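Local coordinates for protein propionate kinase (Francisella tularensis subsp. tularensis, PDB 3KHY) that probably catalyses the magnesium-dependent, reversible transfer of phosphate from ATP to acetate, and perhaps to propionate, as a homodimer of the acetokinase family, at residues 209-213 against 214-218; 336-339 against 340-343. All blocks are in the same frame, centred on the assembly; numbering follows the deposited sequence.

How the interactions relate
Both contacts are local, between residues close along the chain, and each runs from buried to exposed residues. Their centres lie 21 Å apart and their nearest atoms about 12 Å apart, so they do not touch. Interaction 1 is a hairpin at an outermost strand of the five-stranded sheet. Interaction 2 is a turn after helix 328-337, farther from the chain centre, and its L338 and F343 pack on L317 of strand 316-320 in that same sheet. Both also rest on helix 287-307. Paired strand backbones carry the first; two turn bonds, a leucine-phenylalanine cluster and a bridging water carry the second. Both also meet the second subunit, interaction 1 through D217 and interaction 2 at four residues.

Interaction 1: residues 209-213 against 214-218; sequences AVVDG and KSIDT
The flat groups joining A209-V211 to K214-D217 are peptide carbonyls, and donors reach them from different sides. I216 N meets A209 O at 2.9 Å almost head-on, with a C=O...N angle of 174°. K214 N, 2.9 Å from V211 O, stands instead above the carbonyl plane, 55° out of it. Between these extremes, V211 N to K214 O (2.8 Å) and A209 N to D217 O (2.9 Å) are tilted moderately from their planes. The two bonds between V211 and K214 close a type I' turn through D212 and G213, making a two-residue beta hairpin; the positive phi of G213 suits glycine. V210 faces S215 as a non-hydrogen-bonded pair, yet A209 pairs with D217, so the register slips by one and I216 is the extra residue of a beta bulge.

At that bulge CG1 of I216 lies anti to the backbone N (chi1 -168°), leaving CG2 wedged between N and carbonyl carbon and turned to the partner strand. There CG2 packs on A209 CB at 3.7 Å and meets the end of V211, CG2 to CG2, at 3.9 Å, while sitting 3.3 Å from A209 O. V210 CG1 lies 3.7 Å from K214 N on the face it shares with S215. The hairpin forms one edge of the chain's five-stranded sheet, on its antiparallel side, in a fold of the actin-like ATPase clan; V210 continues the pairing to V196.

The polar ends of S215 and D217 find partners outside the hairpin: S215 OG bonds to H146, and D217 OD2 to Y310 and, as a salt bridge, to K302 of the second subunit. The backbone bonds thus set the register, while the lysine would be expected to favour an anionic D217 at the dimer contact.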
loop_
_atom_site.group_PDB
_atom_site.type_symbol
_atom_site.label_atom_id
_atom_site.label_comp_id
_atom_site.label_asym_id
_atom_site.label_seq_id
_atom_site.Cartn_x
_atom_site.Cartn_y
_atom_site.Cartn_z
ATOM N N ALA A 209 8.867 -7.330 -9.165
ATOM C CA ALA A 209 9.416 -6.801 -10.405
ATOM C C ALA A 209 10.890 -7.189 -10.487
ATOM O O ALA A 209 11.700 -6.769 -9.659
ATOM C CB ALA A 209 9.263 -5.265 -10.458
ATOM N N VAL A 210 11.222 -7.980 -11.495
ATOM C CA VAL A 210 12.580 -8.484 -11.692
ATOM C C VAL A 210 13.197 -7.850 -12.941
ATOM O O VAL A 210 12.695 -8.019 -14.054
ATOM C CB VAL A 210 12.582 -10.007 -11.816
ATOM C CG1 VAL A 210 13.986 -10.528 -12.160
ATOM C CG2 VAL A 210 12.066 -10.643 -10.513
ATOM N N VAL A 211 14.274 -7.097 -12.749
ATOM C CA VAL A 211 14.941 -6.414 -13.855
ATOM C C VAL A 211 16.343 -6.990 -14.012
ATOM O O VAL A 211 17.102 -7.069 -13.047
ATOM C CB VAL A 211 15.011 -4.892 -13.612
ATOM C CG1 VAL A 211 15.769 -4.203 -14.734
ATOM C CG2 VAL A 211 13.590 -4.316 -13.494
ATOM N N ASP A 212 16.658 -7.427 -15.221
ATOM C CA ASP A 212 17.919 -8.124 -15.492
ATOM C C ASP A 212 18.240 -9.168 -14.415
ATOM O O ASP A 212 19.381 -9.274 -13.959
ATOM C CB ASP A 212 19.086 -7.136 -15.632
ATOM C CG ASP A 212 20.270 -7.737 -16.397
ATOM O OD1 ASP A 212 20.036 -8.613 -17.258
ATOM O OD2 ASP A 212 21.425 -7.333 -16.153
ATOM N N GLY A 213 17.225 -9.927 -14.006
ATOM C CA GLY A 213 17.424 -11.016 -13.069
ATOM C C GLY A 213 17.406 -10.638 -11.596
ATOM O O GLY A 213 17.456 -11.526 -10.745
ATOM N N LYS A 214 17.338 -9.341 -11.291
ATOM C CA LYS A 214 17.353 -8.868 -9.904
ATOM C C LYS A 214 16.032 -8.222 -9.450
ATOM O O LYS A 214 15.422 -7.452 -10.185
ATOM C CB LYS A 214 18.486 -7.868 -9.705
ATOM C CG LYS A 214 19.877 -8.462 -9.939
ATOM C CD LYS A 214 20.954 -7.390 -9.793
ATOM C CE LYS A 214 22.341 -8.002 -9.943
ATOM N NZ LYS A 214 23.375 -7.203 -9.212
ATOM N N SER A 215 15.606 -8.544 -8.232
ATOM C CA SER A 215 14.418 -7.930 -7.639
ATOM C C SER A 215 14.636 -6.417 -7.469
ATOM O O SER A 215 15.658 -5.987 -6.937
ATOM C CB SER A 215 14.105 -8.576 -6.279
ATOM O OG SER A 215 13.025 -7.899 -5.639
ATOM N N ILE A 216 13.690 -5.612 -7.950
ATOM C CA ILE A 216 13.758 -4.170 -7.777
ATOM C C ILE A 216 12.600 -3.654 -6.919
ATOM O O ILE A 216 12.685 -2.574 -6.345
ATOM C CB ILE A 216 13.793 -3.432 -9.144
ATOM C CG1 ILE A 216 14.169 -1.963 -8.967
ATOM C CG2 ILE A 216 12.447 -3.538 -9.870
ATOM C CD1 ILE A 216 14.454 -1.265 -10.299
ATOM N N ASP A 217 11.515 -4.427 -6.832
ATOM C CA ASP A 217 10.363 -4.031 -6.010
ATOM C C ASP A 217 9.545 -5.294 -5.762
ATOM O O ASP A 217 9.587 -6.223 -6.554
ATOM C CB ASP A 217 9.538 -2.967 -6.745
ATOM C CG ASP A 217 8.635 -2.137 -5.815
ATOM O OD1 ASP A 217 8.480 -2.455 -4.611
ATOM O OD2 ASP A 217 8.048 -1.160 -6.324
ATOM N N THR A 218 8.821 -5.334 -4.653
ATOM C CA THR A 218 8.016 -6.496 -4.332
ATOM C C THR A 218 6.921 -6.084 -3.369
ATOM O O THR A 218 7.021 -5.037 -2.703
ATOM C CB THR A 218 8.891 -7.613 -3.733
ATOM O OG1 THR A 218 8.143 -8.815 -3.667
ATOM C CG2 THR A 218 9.384 -7.220 -2.336
#

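Interaction 2: residues 336-339 against 340-343; sequences SKLA and NLGF
L338 and A339 each offer a carbonyl to a backbone N three residues on, so the chain leaving helix 328-337 turns twice in succession. L341 N bonds to L338 O at 3.0 Å, and G342 N to A339 O at 3.2 Å. Neither donor lies in its carbonyl plane: they stand above it by 52° and 59°, consistent with the tight curl of consecutive i to i+3 bonds. A339 and N340 have 3-10 geometry, and G342 then swings to positive phi, a conformation that favours glycine. A water spans the start of the turn, donating to K337 O at 2.6 Å and accepting from N340 N at 2.9 Å; it supplies that amide with a partner.

This 3-10 turn follows the helix and leads toward helix 347-351 in the family's actin-like ATPase fold, laying its apolar side chains against strand 316-320 and helix 287-307. F343 points back to L338: its CD1 touches L338 CB at 3.7 Å, and L338 CD1 lies over one face of the ring. L338 O and L341 CB border the ring in its plane, at the edge. The first torsion of L338 (chi1 -73°) sets CG beside the backbone N, anti to the carbonyl carbon. Its other branch, CD2, meets L341 CD2 at 4.0 Å, the two side chains coming together at a slant. L317 packs against both L338 and F343, and A305 against L341. On the exposed side of the turn, N340 ND2 donates to I309 O of the second subunit, whose F311 also packs on N340.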
loop_
_atom_site.group_PDB
_atom_site.type_symbol
_atom_site.label_atom_id
_atom_site.label_comp_id
_atom_site.label_asym_id
_atom_site.label_seq_id
_atom_site.Cartn_x
_atom_site.Cartn_y
_atom_site.Cartn_z
ATOM N N SER A 336 -7.961 -10.164 -17.770
ATOM C CA SER A 336 -9.118 -9.363 -18.154
ATOM C C SER A 336 -8.985 -7.931 -17.630
ATOM O O SER A 336 -9.254 -6.959 -18.345
ATOM C CB SER A 336 -10.395 -9.998 -17.600
ATOM O OG SER A 336 -11.529 -9.286 -18.041
ATOM N N LYS A 337 -8.553 -7.798 -16.382
ATOM C CA LYS A 337 -8.451 -6.473 -15.775
ATOM C C LYS A 337 -7.255 -5.677 -16.296
ATOM O O LYS A 337 -7.139 -4.485 -16.041
ATOM C CB LYS A 337 -8.434 -6.596 -14.245
ATOM C CG LYS A 337 -9.814 -6.999 -13.701
ATOM C CD LYS A 337 -9.819 -7.285 -12.211
ATOM C CE LYS A 337 -11.259 -7.336 -11.676
ATOM N NZ LYS A 337 -12.151 -8.285 -12.429
ATOM N N LEU A 338 -6.362 -6.351 -17.018
ATOM C CA LEU A 338 -5.167 -5.721 -17.569
ATOM C C LEU A 338 -5.326 -5.416 -19.068
ATOM O O LEU A 338 -4.358 -5.108 -19.751
ATOM C CB LEU A 338 -3.943 -6.612 -17.348
ATOM C CG LEU A 338 -3.457 -6.641 -15.890
ATOM C CD1 LEU A 338 -2.550 -7.850 -15.632
ATOM C CD2 LEU A 338 -2.760 -5.342 -15.495
ATOM N N ALA A 339 -6.556 -5.471 -19.556
ATOM C CA ALA A 339 -6.827 -5.240 -20.975
ATOM C C ALA A 339 -6.252 -3.911 -21.486
ATOM O O ALA A 339 -5.684 -3.859 -22.572
ATOM C CB ALA A 339 -8.330 -5.323 -21.254
ATOM N N ASN A 340 -6.388 -2.838 -20.710
ATOM C CA ASN A 340 -5.939 -1.526 -21.187
ATOM C C ASN A 340 -4.422 -1.391 -21.249
ATOM O O ASN A 340 -3.897 -0.407 -21.782
ATOM C CB ASN A 340 -6.537 -0.390 -20.350
ATOM C CG ASN A 340 -8.043 -0.303 -20.485
ATOM O OD1 ASN A 340 -8.589 -0.483 -21.576
ATOM N ND2 ASN A 340 -8.725 -0.010 -19.376
ATOM N N LEU A 341 -3.715 -2.382 -20.708
ATOM C CA LEU A 341 -2.258 -2.358 -20.717
ATOM C C LEU A 341 -1.646 -3.317 -21.743
ATOM O O LEU A 341 -0.454 -3.610 -21.677
ATOM C CB LEU A 341 -1.704 -2.699 -19.332
ATOM C CG LEU A 341 -1.572 -1.579 -18.298
ATOM C CD1 LEU A 341 -2.908 -0.939 -18.033
ATOM C CD2 LEU A 341 -0.976 -2.123 -17.007
ATOM N N GLY A 342 -2.450 -3.813 -22.673
ATOM C CA GLY A 342 -1.916 -4.656 -23.730
ATOM C C GLY A 342 -1.663 -6.108 -23.340
ATOM O O GLY A 342 -0.760 -6.738 -23.885
ATOM N N PHE A 343 -2.449 -6.630 -22.395
ATOM C CA PHE A 343 -2.437 -8.053 -22.052
ATOM C C PHE A 343 -3.712 -8.708 -22.558
ATOM O O PHE A 343 -4.811 -8.178 -22.368
ATOM C CB PHE A 343 -2.357 -8.266 -20.525
ATOM C CG PHE A 343 -1.064 -7.793 -19.903
ATOM C CD1 PHE A 343 -0.924 -6.482 -19.474
ATOM C CD2 PHE A 343 0.003 -8.666 -19.739
ATOM C CE1 PHE A 343 0.265 -6.037 -18.895
ATOM C CE2 PHE A 343 1.198 -8.230 -19.173
ATOM C CZ PHE A 343 1.326 -6.916 -18.745
HETATM O O HOH W 1 -6.914 -2.629 -17.887
#